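Local coordinates for eukaryotic translation initiation factor 2A (Schizosaccharomyces pombe, PDB 3WJ9), which probably directs the binding of initiator methionyl-tRNA to 40S ribosomal subunits in the translation of a small number of specific mRNAs, at residues K86-E92 with N105-T111; R38-P44 with T76-S82; S82-Y87 with Y132-E136. All blocks are in the same frame, centred on the assembly; numbering follows the deposited sequence.

How the interactions relate
All three contacts lie in the beta-propeller part of the factor, and all involve the blade built from strands 76-81, 87-92, 106-110 and 116-120. Interaction 1 is inside that blade. Interaction 2 joins its first strand to the first strand of the preceding blade. Interaction 3 joins the 82-87 turn to a turn of the following blade. The centres of interactions 1 and 2 are about 9 Å apart, and Ser89 N bonds to Gly80 O at 2.9 Å between them. Interaction 3 is centred about 12 Å from interaction 1 and shares Lys86 and Tyr87 with it. Ser82 belongs to both interactions 2 and 3.

Interaction 1: K86-E92 with N105-T111; sequences KYLSTWE and NMKVWNT
Trp109 NE1 donates a hydrogen bond of 2.7 Å to Thr90 OG1. It is nearly straight, with an angle of 167° at the hydrogen. The hydroxyl meets the edge of the indole in the ring plane. With chi1 at 61°, Thr90 places OG1 between its backbone N and carbonyl carbon, facing the indole N-H, while CG2 also rests 3.3 Å from Trp109 NE1. Leu88 O lies in the ring plane too, 3.0 Å from Trp109 CD1. CB of Lys107 sits over one face of the indole. Together these neighbours probably fix how the ring is turned. Leu71 of strand 67-71 packs on both Leu88 and Trp109.

The backbones run antiparallel. Leu88 and Trp109 form a hydrogen-bonded pair, with bonds in both directions. Thr90 N bonds to Lys107 O, and the return bond is weak. Ser89 and Val108 form a non-hydrogen-bonded pair whose side chains lie on the other face from Thr90 and Trp109. There Val108 CG1 touches Tyr87 CB at 4.0 Å, and Val108 CG2 touches Ser89 OG at 3.9 Å. The Ser89 hydroxyl is bound to Asn129.

At the far end Glu92 N bonds to Asn105 O at 3.2 Å. Glu92 OE2 stays 4.6 Å from Lys107 NZ, too far for a salt bridge; that amine bonds to Gln104 O. Asn105 and selenomethionine Met106 together stand opposite Phe120 of strand 116-120, which makes a classic beta bulge. The two segments supply the middle strands of a four-stranded antiparallel propeller blade, within WD repeat 1.

Interaction 2: R38-P44 with T76-S82; sequences RNACYSP and TYELGFS
Phe81 projects from strand 76-81 and packs against Cys41, Ser43 and Pro44 of the 38-44 segment. The contact is a blade-to-blade joint of a beta-propeller. The first strands of two successive blades run side by side, 5° from parallel, with their axes 7.1 Å apart. At this spacing side chains fill the gap, and no hydrogen bond joins the two backbones.

Ser43 CB lies over one face of the Phe81 ring in a CH-pi contact, 3.7 Å from the centroid. It is offset toward the rim. The Ser43 hydroxyl is turned to Leu48 N, which leaves the methylene for the ring. Pro44 CD packs against Phe81 CB at 3.5 Å.

Cys41 is the bump in the middle. Its SG fits the hollow between Leu79 and Phe81, 3.8 Å from Leu79 CB and 3.9 Å from Phe81 CD2. A chi1 of 65° directs the sulfur there. It meets the Phe81 ring obliquely. Strand 48-53 lines the same seam: Ala52 touches Leu79, and Leu48 and Ala50 touch Phe81.

Asn39 packs beside Leu79, further along the seam. Its ND2 rests 3.7 Å from Leu79 CG. The same ND2 also comes near Tyr77 O, but the angle is too poor for a hydrogen bond.

Arg38 closes the far end of the seam. Its chain bends at chi3, 66°, and folds around the carbonyl of Thr76. Arg38 CD lies 3.1 Å from Thr76 O, and Arg38 NH1 gives that same oxygen a weak hydrogen bond of 3.3 Å.

Interaction 3: S82-Y87 with Y132-E136; sequences SPLGKY and YTCDE
Glu136 OE2 is the polar centre of the contact and is held by two backbone N-H groups of the 82-87 segment. Leu84 N donates to it at 2.7 Å, from above the carboxylate plane. Lys86 N donates to it at 3.3 Å with an angle of 164°, on the syn side. These two N-H groups come from opposite faces of the carboxylate. The Ser82 hydroxyl also lies against Glu136 OE2, but it is modelled implausibly close, so the length of that bond is doubtful. The hydroxyl of Ser82 also accepts from Tyr87 N. Glu136 gets there with CG anti to its backbone N, chi1 -152°, and an extended chain that reaches into the type I turn from Ser82 to Gly85. It starts from the end of another type I turn, Thr133 to Glu136.

Carbon atoms line the other oxygen. Glu136 OE1 lies 3.2 Å from Lys86 CB and 3.3 Å from Leu84 CB. The Lys86 amine points elsewhere and makes no salt bridge with it. The Tyr87 ring stands near the carboxylate, meeting it neither by face nor by edge. Its CD2 is 4.1 Å from Glu136 CD, with ring and carboxylate planes 67° apart.

Tyr132 makes the CH-pi and apolar contacts. Ser82 CB sits over the centre of one face of its ring, 3.8 Å from the centroid. Pro83 CD packs against Tyr132 CB at 3.4 Å, crossing at about a right angle. With an alanine in place of Tyr132, Ser82 CB would probably lose its aromatic cover, and Pro83 would keep only the beta carbon to pack on.

The contact ties turns of two successive propeller blades together. Since two N-H groups converge on the buried carboxylate, Glu136 is probably held in its charged form.

Interaction 1: K86-E92 with N105-T111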
loop_
_atom_site.group_PDB
_atom_site.type_symbol
_atom_site.label_atom_id
_atom_site.label_comp_id
_atom_site.label_asym_id
_atom_site.label_seq_id
_atom_site.Cartn_x
_atom_site.Cartn_y
_atom_site.Cartn_z
ATOM N N LYS A 86 -9.130 12.799 5.936
ATOM C CA LYS A 86 -9.350 13.856 6.914
ATOM C C LYS A 86 -8.144 14.006 7.833
ATOM O O LYS A 86 -8.079 14.930 8.644
ATOM C CB LYS A 86 -10.610 13.583 7.737
ATOM C CG LYS A 86 -11.907 13.797 6.975
ATOM C CD LYS A 86 -13.112 13.480 7.844
ATOM C CE LYS A 86 -14.411 13.815 7.132
ATOM N NZ LYS A 86 -14.542 15.279 6.896
ATOM N N TYR A 87 -7.189 13.091 7.702
ATOM C CA TYR A 87 -5.955 13.171 8.473
ATOM C C TYR A 87 -4.749 12.777 7.625
ATOM O O TYR A 87 -4.834 11.889 6.774
ATOM C CB TYR A 87 -6.039 12.286 9.719
ATOM C CG TYR A 87 -7.212 12.608 10.616
ATOM C CD1 TYR A 87 -7.174 13.693 11.482
ATOM C CD2 TYR A 87 -8.361 11.830 10.591
ATOM C CE1 TYR A 87 -8.248 13.992 12.301
ATOM C CE2 TYR A 87 -9.438 12.120 11.406
ATOM C CZ TYR A 87 -9.378 13.201 12.260
ATOM O OH TYR A 87 -10.451 13.488 13.070
ATOM N N LEU A 88 -3.629 13.451 7.864
ATOM C CA LEU A 88 -2.393 13.189 7.139
ATOM C C LEU A 88 -1.233 13.080 8.124
ATOM O O LEU A 88 -1.031 13.965 8.952
ATOM C CB LEU A 88 -2.130 14.292 6.109
ATOM C CG LEU A 88 -0.864 14.198 5.250
ATOM C CD1 LEU A 88 -1.041 13.181 4.134
ATOM C CD2 LEU A 88 -0.500 15.557 4.675
ATOM N N SER A 89 -0.480 11.988 8.035
ATOM C CA SER A 89 0.644 11.755 8.938
ATOM C C SER A 89 1.977 12.045 8.253
ATOM O O SER A 89 2.153 11.755 7.071
ATOM C CB SER A 89 0.620 10.316 9.462
ATOM O OG SER A 89 -0.574 10.052 10.181
ATOM N N THR A 90 2.913 12.620 9.004
ATOM C CA THR A 90 4.210 13.010 8.455
ATOM C C THR A 90 5.380 12.472 9.276
ATOM O O THR A 90 5.594 12.899 10.404
ATOM C CB THR A 90 4.345 14.546 8.373
ATOM O OG1 THR A 90 4.246 15.107 9.688
ATOM C CG2 THR A 90 3.259 15.138 7.490
ATOM N N TRP A 91 6.142 11.548 8.696
ATOM C CA TRP A 91 7.345 11.021 9.340
ATOM C C TRP A 91 8.536 11.940 9.090
ATOM O O TRP A 91 8.902 12.194 7.943
ATOM C CB TRP A 91 7.664 9.607 8.828
ATOM C CG TRP A 91 8.833 8.919 9.523
ATOM C CD1 TRP A 91 8.758 8.014 10.534
ATOM C CD2 TRP A 91 10.229 9.071 9.229
ATOM N NE1 TRP A 91 10.012 7.604 10.907
ATOM C CE2 TRP A 91 10.937 8.236 10.117
ATOM C CE3 TRP A 91 10.951 9.834 8.310
ATOM C CZ2 TRP A 91 12.327 8.143 10.113
ATOM C CZ3 TRP A 91 12.335 9.740 8.306
ATOM C CH2 TRP A 91 13.006 8.900 9.201
ATOM N N GLU A 92 9.131 12.448 10.164
ATOM C CA GLU A 92 10.394 13.170 10.065
ATOM C C GLU A 92 11.513 12.271 10.571
ATOM O O GLU A 92 11.250 11.226 11.167
ATOM C CB GLU A 92 10.355 14.471 10.871
ATOM C CG GLU A 92 9.247 15.431 10.478
ATOM C CD GLU A 92 9.255 16.696 11.317
ATOM O OE1 GLU A 92 8.392 17.569 11.088
ATOM O OE2 GLU A 92 10.126 16.818 12.204
ATOM N N ASN A 105 8.758 12.971 16.175
ATOM C CA ASN A 105 9.146 12.771 14.786
ATOM C C ASN A 105 7.952 12.810 13.842
ATOM O O ASN A 105 7.895 13.628 12.927
ATOM C CB ASN A 105 9.865 11.443 14.650
ATOM C CG ASN A 105 10.666 11.091 15.892
ATOM O OD1 ASN A 105 10.505 10.009 16.447
ATOM N ND2 ASN A 105 11.521 12.006 16.341
HETATM N N MSE A 106 6.938 11.997 14.143
HETATM C CA MSE A 106 5.720 11.940 13.341
HETATM C C MSE A 106 4.529 12.568 14.040
HETATM O O MSE A 106 4.279 12.290 15.230
HETATM C CB MSE A 106 5.453 10.492 12.913
HETATM C CG MSE A 106 4.483 9.726 13.804
HETATM SE SE MSE A 106 2.691 9.767 12.989
HETATM C CE MSE A 106 2.068 7.996 13.578
ATOM N N LYS A 107 3.800 13.415 13.315
ATOM C CA LYS A 107 2.693 14.166 13.831
ATOM C C LYS A 107 1.495 13.822 12.964
ATOM O O LYS A 107 1.659 13.371 11.828
ATOM C CB LYS A 107 3.022 15.656 13.802
ATOM C CG LYS A 107 4.429 15.964 14.311
ATOM C CD LYS A 107 4.868 17.380 13.996
ATOM C CE LYS A 107 6.382 17.508 14.076
ATOM N NZ LYS A 107 6.908 17.148 15.423
ATOM N N VAL A 108 0.295 13.998 13.494
ATOM C CA VAL A 108 -0.898 13.797 12.689
ATOM C C VAL A 108 -1.517 15.167 12.458
ATOM O O VAL A 108 -1.551 15.997 13.365
ATOM C CB VAL A 108 -1.901 12.841 13.363
ATOM C CG1 VAL A 108 -3.085 12.569 12.445
ATOM C CG2 VAL A 108 -1.216 11.537 13.739
ATOM N N TRP A 109 -1.980 15.417 11.239
ATOM C CA TRP A 109 -2.501 16.732 10.892
ATOM C C TRP A 109 -3.932 16.656 10.371
ATOM O O TRP A 109 -4.346 15.647 9.802
ATOM C CB TRP A 109 -1.609 17.407 9.842
ATOM C CG TRP A 109 -0.126 17.321 10.113
ATOM C CD1 TRP A 109 0.694 16.263 9.847
ATOM C CD2 TRP A 109 0.711 18.345 10.672
ATOM N NE1 TRP A 109 1.983 16.556 10.218
ATOM C CE2 TRP A 109 2.021 17.827 10.724
ATOM C CE3 TRP A 109 0.479 19.642 11.136
ATOM C CZ2 TRP A 109 3.092 18.563 11.224
ATOM C CZ3 TRP A 109 1.546 20.370 11.633
ATOM C CH2 TRP A 109 2.836 19.828 11.673
ATOM N N ASN A 110 -4.683 17.732 10.575
ATOM C CA ASN A 110 -5.995 17.881 9.965
ATOM C C ASN A 110 -5.824 18.502 8.583
ATOM O O ASN A 110 -4.928 19.321 8.371
ATOM C CB ASN A 110 -6.908 18.735 10.849
ATOM C CG ASN A 110 -8.348 18.768 10.358
ATOM O OD1 ASN A 110 -8.615 18.951 9.170
ATOM N ND2 ASN A 110 -9.287 18.601 11.282
ATOM N N THR A 111 -6.679 18.111 7.647
ATOM C CA THR A 111 -6.527 18.535 6.259
ATOM C C THR A 111 -7.421 19.718 5.883
ATOM O O THR A 111 -7.138 20.422 4.915
ATOM C CB THR A 111 -6.808 17.367 5.289
ATOM O OG1 THR A 111 -8.169 16.940 5.428
ATOM C CG2 THR A 111 -5.877 16.196 5.581
#

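Interaction 2: R38-P44 with T76-S82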
loop_
_atom_site.group_PDB
_atom_site.type_symbol
_atom_site.label_atom_id
_atom_site.label_comp_id
_atom_site.label_asym_id
_atom_site.label_seq_id
_atom_site.Cartn_x
_atom_site.Cartn_y
_atom_site.Cartn_z
ATOM N N ARG A 38 10.203 16.476 -2.455
ATOM C CA ARG A 38 10.986 15.298 -2.097
ATOM C C ARG A 38 10.101 14.067 -1.942
ATOM O O ARG A 38 10.593 12.943 -1.843
ATOM C CB ARG A 38 11.761 15.542 -0.803
ATOM C CG ARG A 38 10.877 15.857 0.389
ATOM C CD ARG A 38 11.678 15.890 1.674
ATOM N NE ARG A 38 12.639 16.987 1.703
ATOM C CZ ARG A 38 13.594 17.118 2.619
ATOM N NH1 ARG A 38 13.721 16.215 3.582
ATOM N NH2 ARG A 38 14.427 18.147 2.567
ATOM N N ASN A 39 8.792 14.290 -1.920
ATOM C CA ASN A 39 7.827 13.213 -1.749
ATOM C C ASN A 39 6.441 13.668 -2.191
ATOM O O ASN A 39 6.187 14.868 -2.295
ATOM C CB ASN A 39 7.801 12.752 -0.291
ATOM C CG ASN A 39 7.129 11.405 -0.119
ATOM O OD1 ASN A 39 6.997 10.640 -1.072
ATOM N ND2 ASN A 39 6.706 11.107 1.103
ATOM N N ALA A 40 5.551 12.714 -2.457
ATOM C CA ALA A 40 4.189 13.029 -2.883
ATOM C C ALA A 40 3.256 11.824 -2.739
ATOM O O ALA A 40 3.709 10.680 -2.757
ATOM C CB ALA A 40 4.185 13.525 -4.321
ATOM N N CYS A 41 1.956 12.088 -2.606
ATOM C CA CYS A 41 0.957 11.021 -2.500
ATOM C C CYS A 41 -0.485 11.511 -2.680
ATOM O O CYS A 41 -0.772 12.702 -2.543
ATOM C CB CYS A 41 1.081 10.309 -1.149
ATOM S SG CYS A 41 0.705 11.332 0.295
ATOM N N TYR A 42 -1.381 10.576 -2.992
ATOM C CA TYR A 42 -2.814 10.847 -3.078
ATOM C C TYR A 42 -3.541 10.305 -1.850
ATOM O O TYR A 42 -3.090 9.341 -1.228
ATOM C CB TYR A 42 -3.426 10.213 -4.335
ATOM C CG TYR A 42 -3.249 10.991 -5.623
ATOM C CD1 TYR A 42 -3.919 12.188 -5.840
ATOM C CD2 TYR A 42 -2.442 10.503 -6.639
ATOM C CE1 TYR A 42 -3.764 12.890 -7.025
ATOM C CE2 TYR A 42 -2.281 11.195 -7.825
ATOM C CZ TYR A 42 -2.944 12.388 -8.013
ATOM O OH TYR A 42 -2.788 13.078 -9.194
ATOM N N SER A 43 -4.668 10.921 -1.508
ATOM C CA SER A 43 -5.586 10.341 -0.535
ATOM C C SER A 43 -6.254 9.132 -1.184
ATOM O O SER A 43 -6.438 9.117 -2.400
ATOM C CB SER A 43 -6.619 11.372 -0.069
ATOM O OG SER A 43 -7.354 11.900 -1.158
ATOM N N PRO A 44 -6.602 8.109 -0.381
ATOM C CA PRO A 44 -7.140 6.839 -0.885
ATOM C C PRO A 44 -8.280 7.000 -1.892
ATOM O O PRO A 44 -8.439 6.158 -2.776
ATOM C CB PRO A 44 -7.638 6.150 0.387
ATOM C CG PRO A 44 -6.741 6.666 1.453
ATOM C CD PRO A 44 -6.479 8.102 1.088
ATOM N N THR A 76 10.622 16.073 6.254
ATOM C CA THR A 76 9.767 14.898 6.101
ATOM C C THR A 76 10.369 13.897 5.126
ATOM O O THR A 76 11.130 14.265 4.236
ATOM C CB THR A 76 8.356 15.274 5.612
ATOM O OG1 THR A 76 8.458 16.182 4.509
ATOM C CG2 THR A 76 7.565 15.933 6.727
ATOM N N TYR A 77 10.028 12.626 5.305
ATOM C CA TYR A 77 10.467 11.581 4.390
ATOM C C TYR A 77 9.274 10.779 3.892
ATOM O O TYR A 77 9.287 10.256 2.779
ATOM C CB TYR A 77 11.471 10.644 5.064
ATOM C CG TYR A 77 12.862 11.211 5.238
ATOM C CD1 TYR A 77 13.086 12.336 6.019
ATOM C CD2 TYR A 77 13.953 10.615 4.622
ATOM C CE1 TYR A 77 14.356 12.856 6.179
ATOM C CE2 TYR A 77 15.227 11.126 4.776
ATOM C CZ TYR A 77 15.422 12.246 5.557
ATOM O OH TYR A 77 16.689 12.760 5.714
ATOM N N GLU A 78 8.248 10.673 4.732
ATOM C CA GLU A 78 7.078 9.865 4.406
ATOM C C GLU A 78 5.773 10.603 4.693
ATOM O O GLU A 78 5.692 11.421 5.609
ATOM C CB GLU A 78 7.113 8.542 5.179
ATOM C CG GLU A 78 8.474 7.861 5.175
ATOM C CD GLU A 78 8.436 6.466 4.589
ATOM O OE1 GLU A 78 7.427 6.120 3.941
ATOM O OE2 GLU A 78 9.422 5.721 4.766
ATOM N N LEU A 79 4.754 10.310 3.891
ATOM C CA LEU A 79 3.443 10.931 4.031
ATOM C C LEU A 79 2.357 9.863 3.917
ATOM O O LEU A 79 2.561 8.832 3.277
ATOM C CB LEU A 79 3.245 12.019 2.971
ATOM C CG LEU A 79 4.274 13.154 2.907
ATOM C CD1 LEU A 79 4.086 13.983 1.647
ATOM C CD2 LEU A 79 4.189 14.039 4.142
ATOM N N GLY A 80 1.209 10.106 4.541
ATOM C CA GLY A 80 0.126 9.141 4.516
ATOM C C GLY A 80 -1.234 9.735 4.819
ATOM O O GLY A 80 -1.409 10.443 5.808
ATOM N N PHE A 81 -2.200 9.442 3.956
ATOM C CA PHE A 81 -3.576 9.876 4.157
ATOM C C PHE A 81 -4.384 8.816 4.894
ATOM O O PHE A 81 -4.253 7.622 4.623
ATOM C CB PHE A 81 -4.248 10.180 2.816
ATOM C CG PHE A 81 -3.971 11.557 2.280
ATOM C CD1 PHE A 81 -4.681 12.652 2.739
ATOM C CD2 PHE A 81 -3.011 11.752 1.303
ATOM C CE1 PHE A 81 -4.436 13.916 2.239
ATOM C CE2 PHE A 81 -2.760 13.010 0.798
ATOM C CZ PHE A 81 -3.473 14.096 1.268
ATOM N N SER A 82 -5.218 9.260 5.825
ATOM C CA SER A 82 -6.210 8.392 6.441
ATOM C C SER A 82 -7.277 8.073 5.386
ATOM O O SER A 82 -7.449 8.846 4.446
ATOM C CB SER A 82 -6.810 9.070 7.674
ATOM O OG SER A 82 -7.434 10.293 7.327
#

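Interaction 3: S82-Y87 with Y132-E136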
loop_
_atom_site.group_PDB
_atom_site.type_symbol
_atom_site.label_atom_id
_atom_site.label_comp_id
_atom_site.label_asym_id
_atom_site.label_seq_id
_atom_site.Cartn_x
_atom_site.Cartn_y
_atom_site.Cartn_z
ATOM N N SER A 82 -5.218 9.260 5.825
ATOM C CA SER A 82 -6.210 8.392 6.441
ATOM C C SER A 82 -7.277 8.073 5.386
ATOM O O SER A 82 -7.449 8.846 4.446
ATOM C CB SER A 82 -6.810 9.070 7.674
ATOM O OG SER A 82 -7.434 10.293 7.327
ATOM N N PRO A 83 -7.985 6.933 5.528
ATOM C CA PRO A 83 -8.907 6.409 4.509
ATOM C C PRO A 83 -9.851 7.439 3.889
ATOM O O PRO A 83 -10.156 7.336 2.700
ATOM C CB PRO A 83 -9.706 5.359 5.283
ATOM C CG PRO A 83 -8.750 4.856 6.281
ATOM C CD PRO A 83 -7.944 6.053 6.708
ATOM N N LEU A 84 -10.304 8.412 4.672
ATOM C CA LEU A 84 -11.200 9.441 4.157
ATOM C C LEU A 84 -10.462 10.766 3.979
ATOM O O LEU A 84 -11.075 11.804 3.723
ATOM C CB LEU A 84 -12.404 9.617 5.085
ATOM C CG LEU A 84 -13.316 8.396 5.235
ATOM C CD1 LEU A 84 -14.397 8.649 6.271
ATOM C CD2 LEU A 84 -13.938 8.018 3.899
ATOM N N GLY A 85 -9.141 10.719 4.122
ATOM C CA GLY A 85 -8.294 11.867 3.860
ATOM C C GLY A 85 -8.506 13.046 4.790
ATOM O O GLY A 85 -8.110 14.166 4.474
ATOM N N LYS A 86 -9.130 12.799 5.936
ATOM C CA LYS A 86 -9.350 13.856 6.914
ATOM C C LYS A 86 -8.144 14.006 7.833
ATOM O O LYS A 86 -8.079 14.930 8.644
ATOM C CB LYS A 86 -10.610 13.583 7.737
ATOM C CG LYS A 86 -11.907 13.797 6.975
ATOM C CD LYS A 86 -13.112 13.480 7.844
ATOM C CE LYS A 86 -14.411 13.815 7.132
ATOM N NZ LYS A 86 -14.542 15.279 6.896
ATOM N N TYR A 87 -7.189 13.091 7.702
ATOM C CA TYR A 87 -5.955 13.171 8.473
ATOM C C TYR A 87 -4.749 12.777 7.625
ATOM O O TYR A 87 -4.834 11.889 6.774
ATOM C CB TYR A 87 -6.039 12.286 9.719
ATOM C CG TYR A 87 -7.212 12.608 10.616
ATOM C CD1 TYR A 87 -7.174 13.693 11.482
ATOM C CD2 TYR A 87 -8.361 11.830 10.591
ATOM C CE1 TYR A 87 -8.248 13.992 12.301
ATOM C CE2 TYR A 87 -9.438 12.120 11.406
ATOM C CZ TYR A 87 -9.378 13.201 12.260
ATOM O OH TYR A 87 -10.451 13.488 13.070
ATOM N N TYR A 132 -5.819 2.627 10.258
ATOM C CA TYR A 132 -7.163 3.150 10.453
ATOM C C TYR A 132 -8.228 2.136 10.073
ATOM O O TYR A 132 -7.963 1.176 9.351
ATOM C CB TYR A 132 -7.375 4.422 9.629
ATOM C CG TYR A 132 -6.591 5.632 10.085
ATOM C CD1 TYR A 132 -5.239 5.766 9.793
ATOM C CD2 TYR A 132 -7.211 6.650 10.797
ATOM C CE1 TYR A 132 -4.525 6.874 10.208
ATOM C CE2 TYR A 132 -6.504 7.763 11.216
ATOM C CZ TYR A 132 -5.162 7.870 10.918
ATOM O OH TYR A 132 -4.455 8.975 11.333
ATOM N N THR A 133 -9.438 2.361 10.572
ATOM C CA THR A 133 -10.609 1.644 10.098
ATOM C C THR A 133 -11.090 2.341 8.831
ATOM O O THR A 133 -10.682 3.467 8.554
ATOM C CB THR A 133 -11.725 1.608 11.154
ATOM O OG1 THR A 133 -12.079 2.946 11.524
ATOM C CG2 THR A 133 -11.253 0.862 12.390
ATOM N N CYS A 134 -11.943 1.679 8.057
ATOM C CA CYS A 134 -12.409 2.250 6.794
ATOM C C CYS A 134 -13.313 3.461 6.998
ATOM O O CYS A 134 -13.342 4.365 6.163
ATOM C CB CYS A 134 -13.137 1.192 5.964
ATOM S SG CYS A 134 -12.035 0.132 5.010
ATOM N N ASP A 135 -14.049 3.482 8.104
ATOM C CA ASP A 135 -14.888 4.633 8.423
ATOM C C ASP A 135 -14.077 5.750 9.068
ATOM O O ASP A 135 -14.623 6.797 9.420
ATOM C CB ASP A 135 -16.055 4.230 9.333
ATOM C CG ASP A 135 -15.606 3.493 10.585
ATOM O OD1 ASP A 135 -14.494 3.755 11.090
ATOM O OD2 ASP A 135 -16.385 2.651 11.075
ATOM N N GLU A 136 -12.778 5.504 9.234
ATOM C CA GLU A 136 -11.845 6.495 9.763
ATOM C C GLU A 136 -12.239 6.945 11.171
ATOM O O GLU A 136 -12.023 8.097 11.543
ATOM C CB GLU A 136 -11.772 7.702 8.823
ATOM C CG GLU A 136 -10.458 8.461 8.832
ATOM C CD GLU A 136 -10.509 9.669 7.919
ATOM O OE1 GLU A 136 -11.381 10.534 8.139
ATOM O OE2 GLU A 136 -9.698 9.752 6.975
#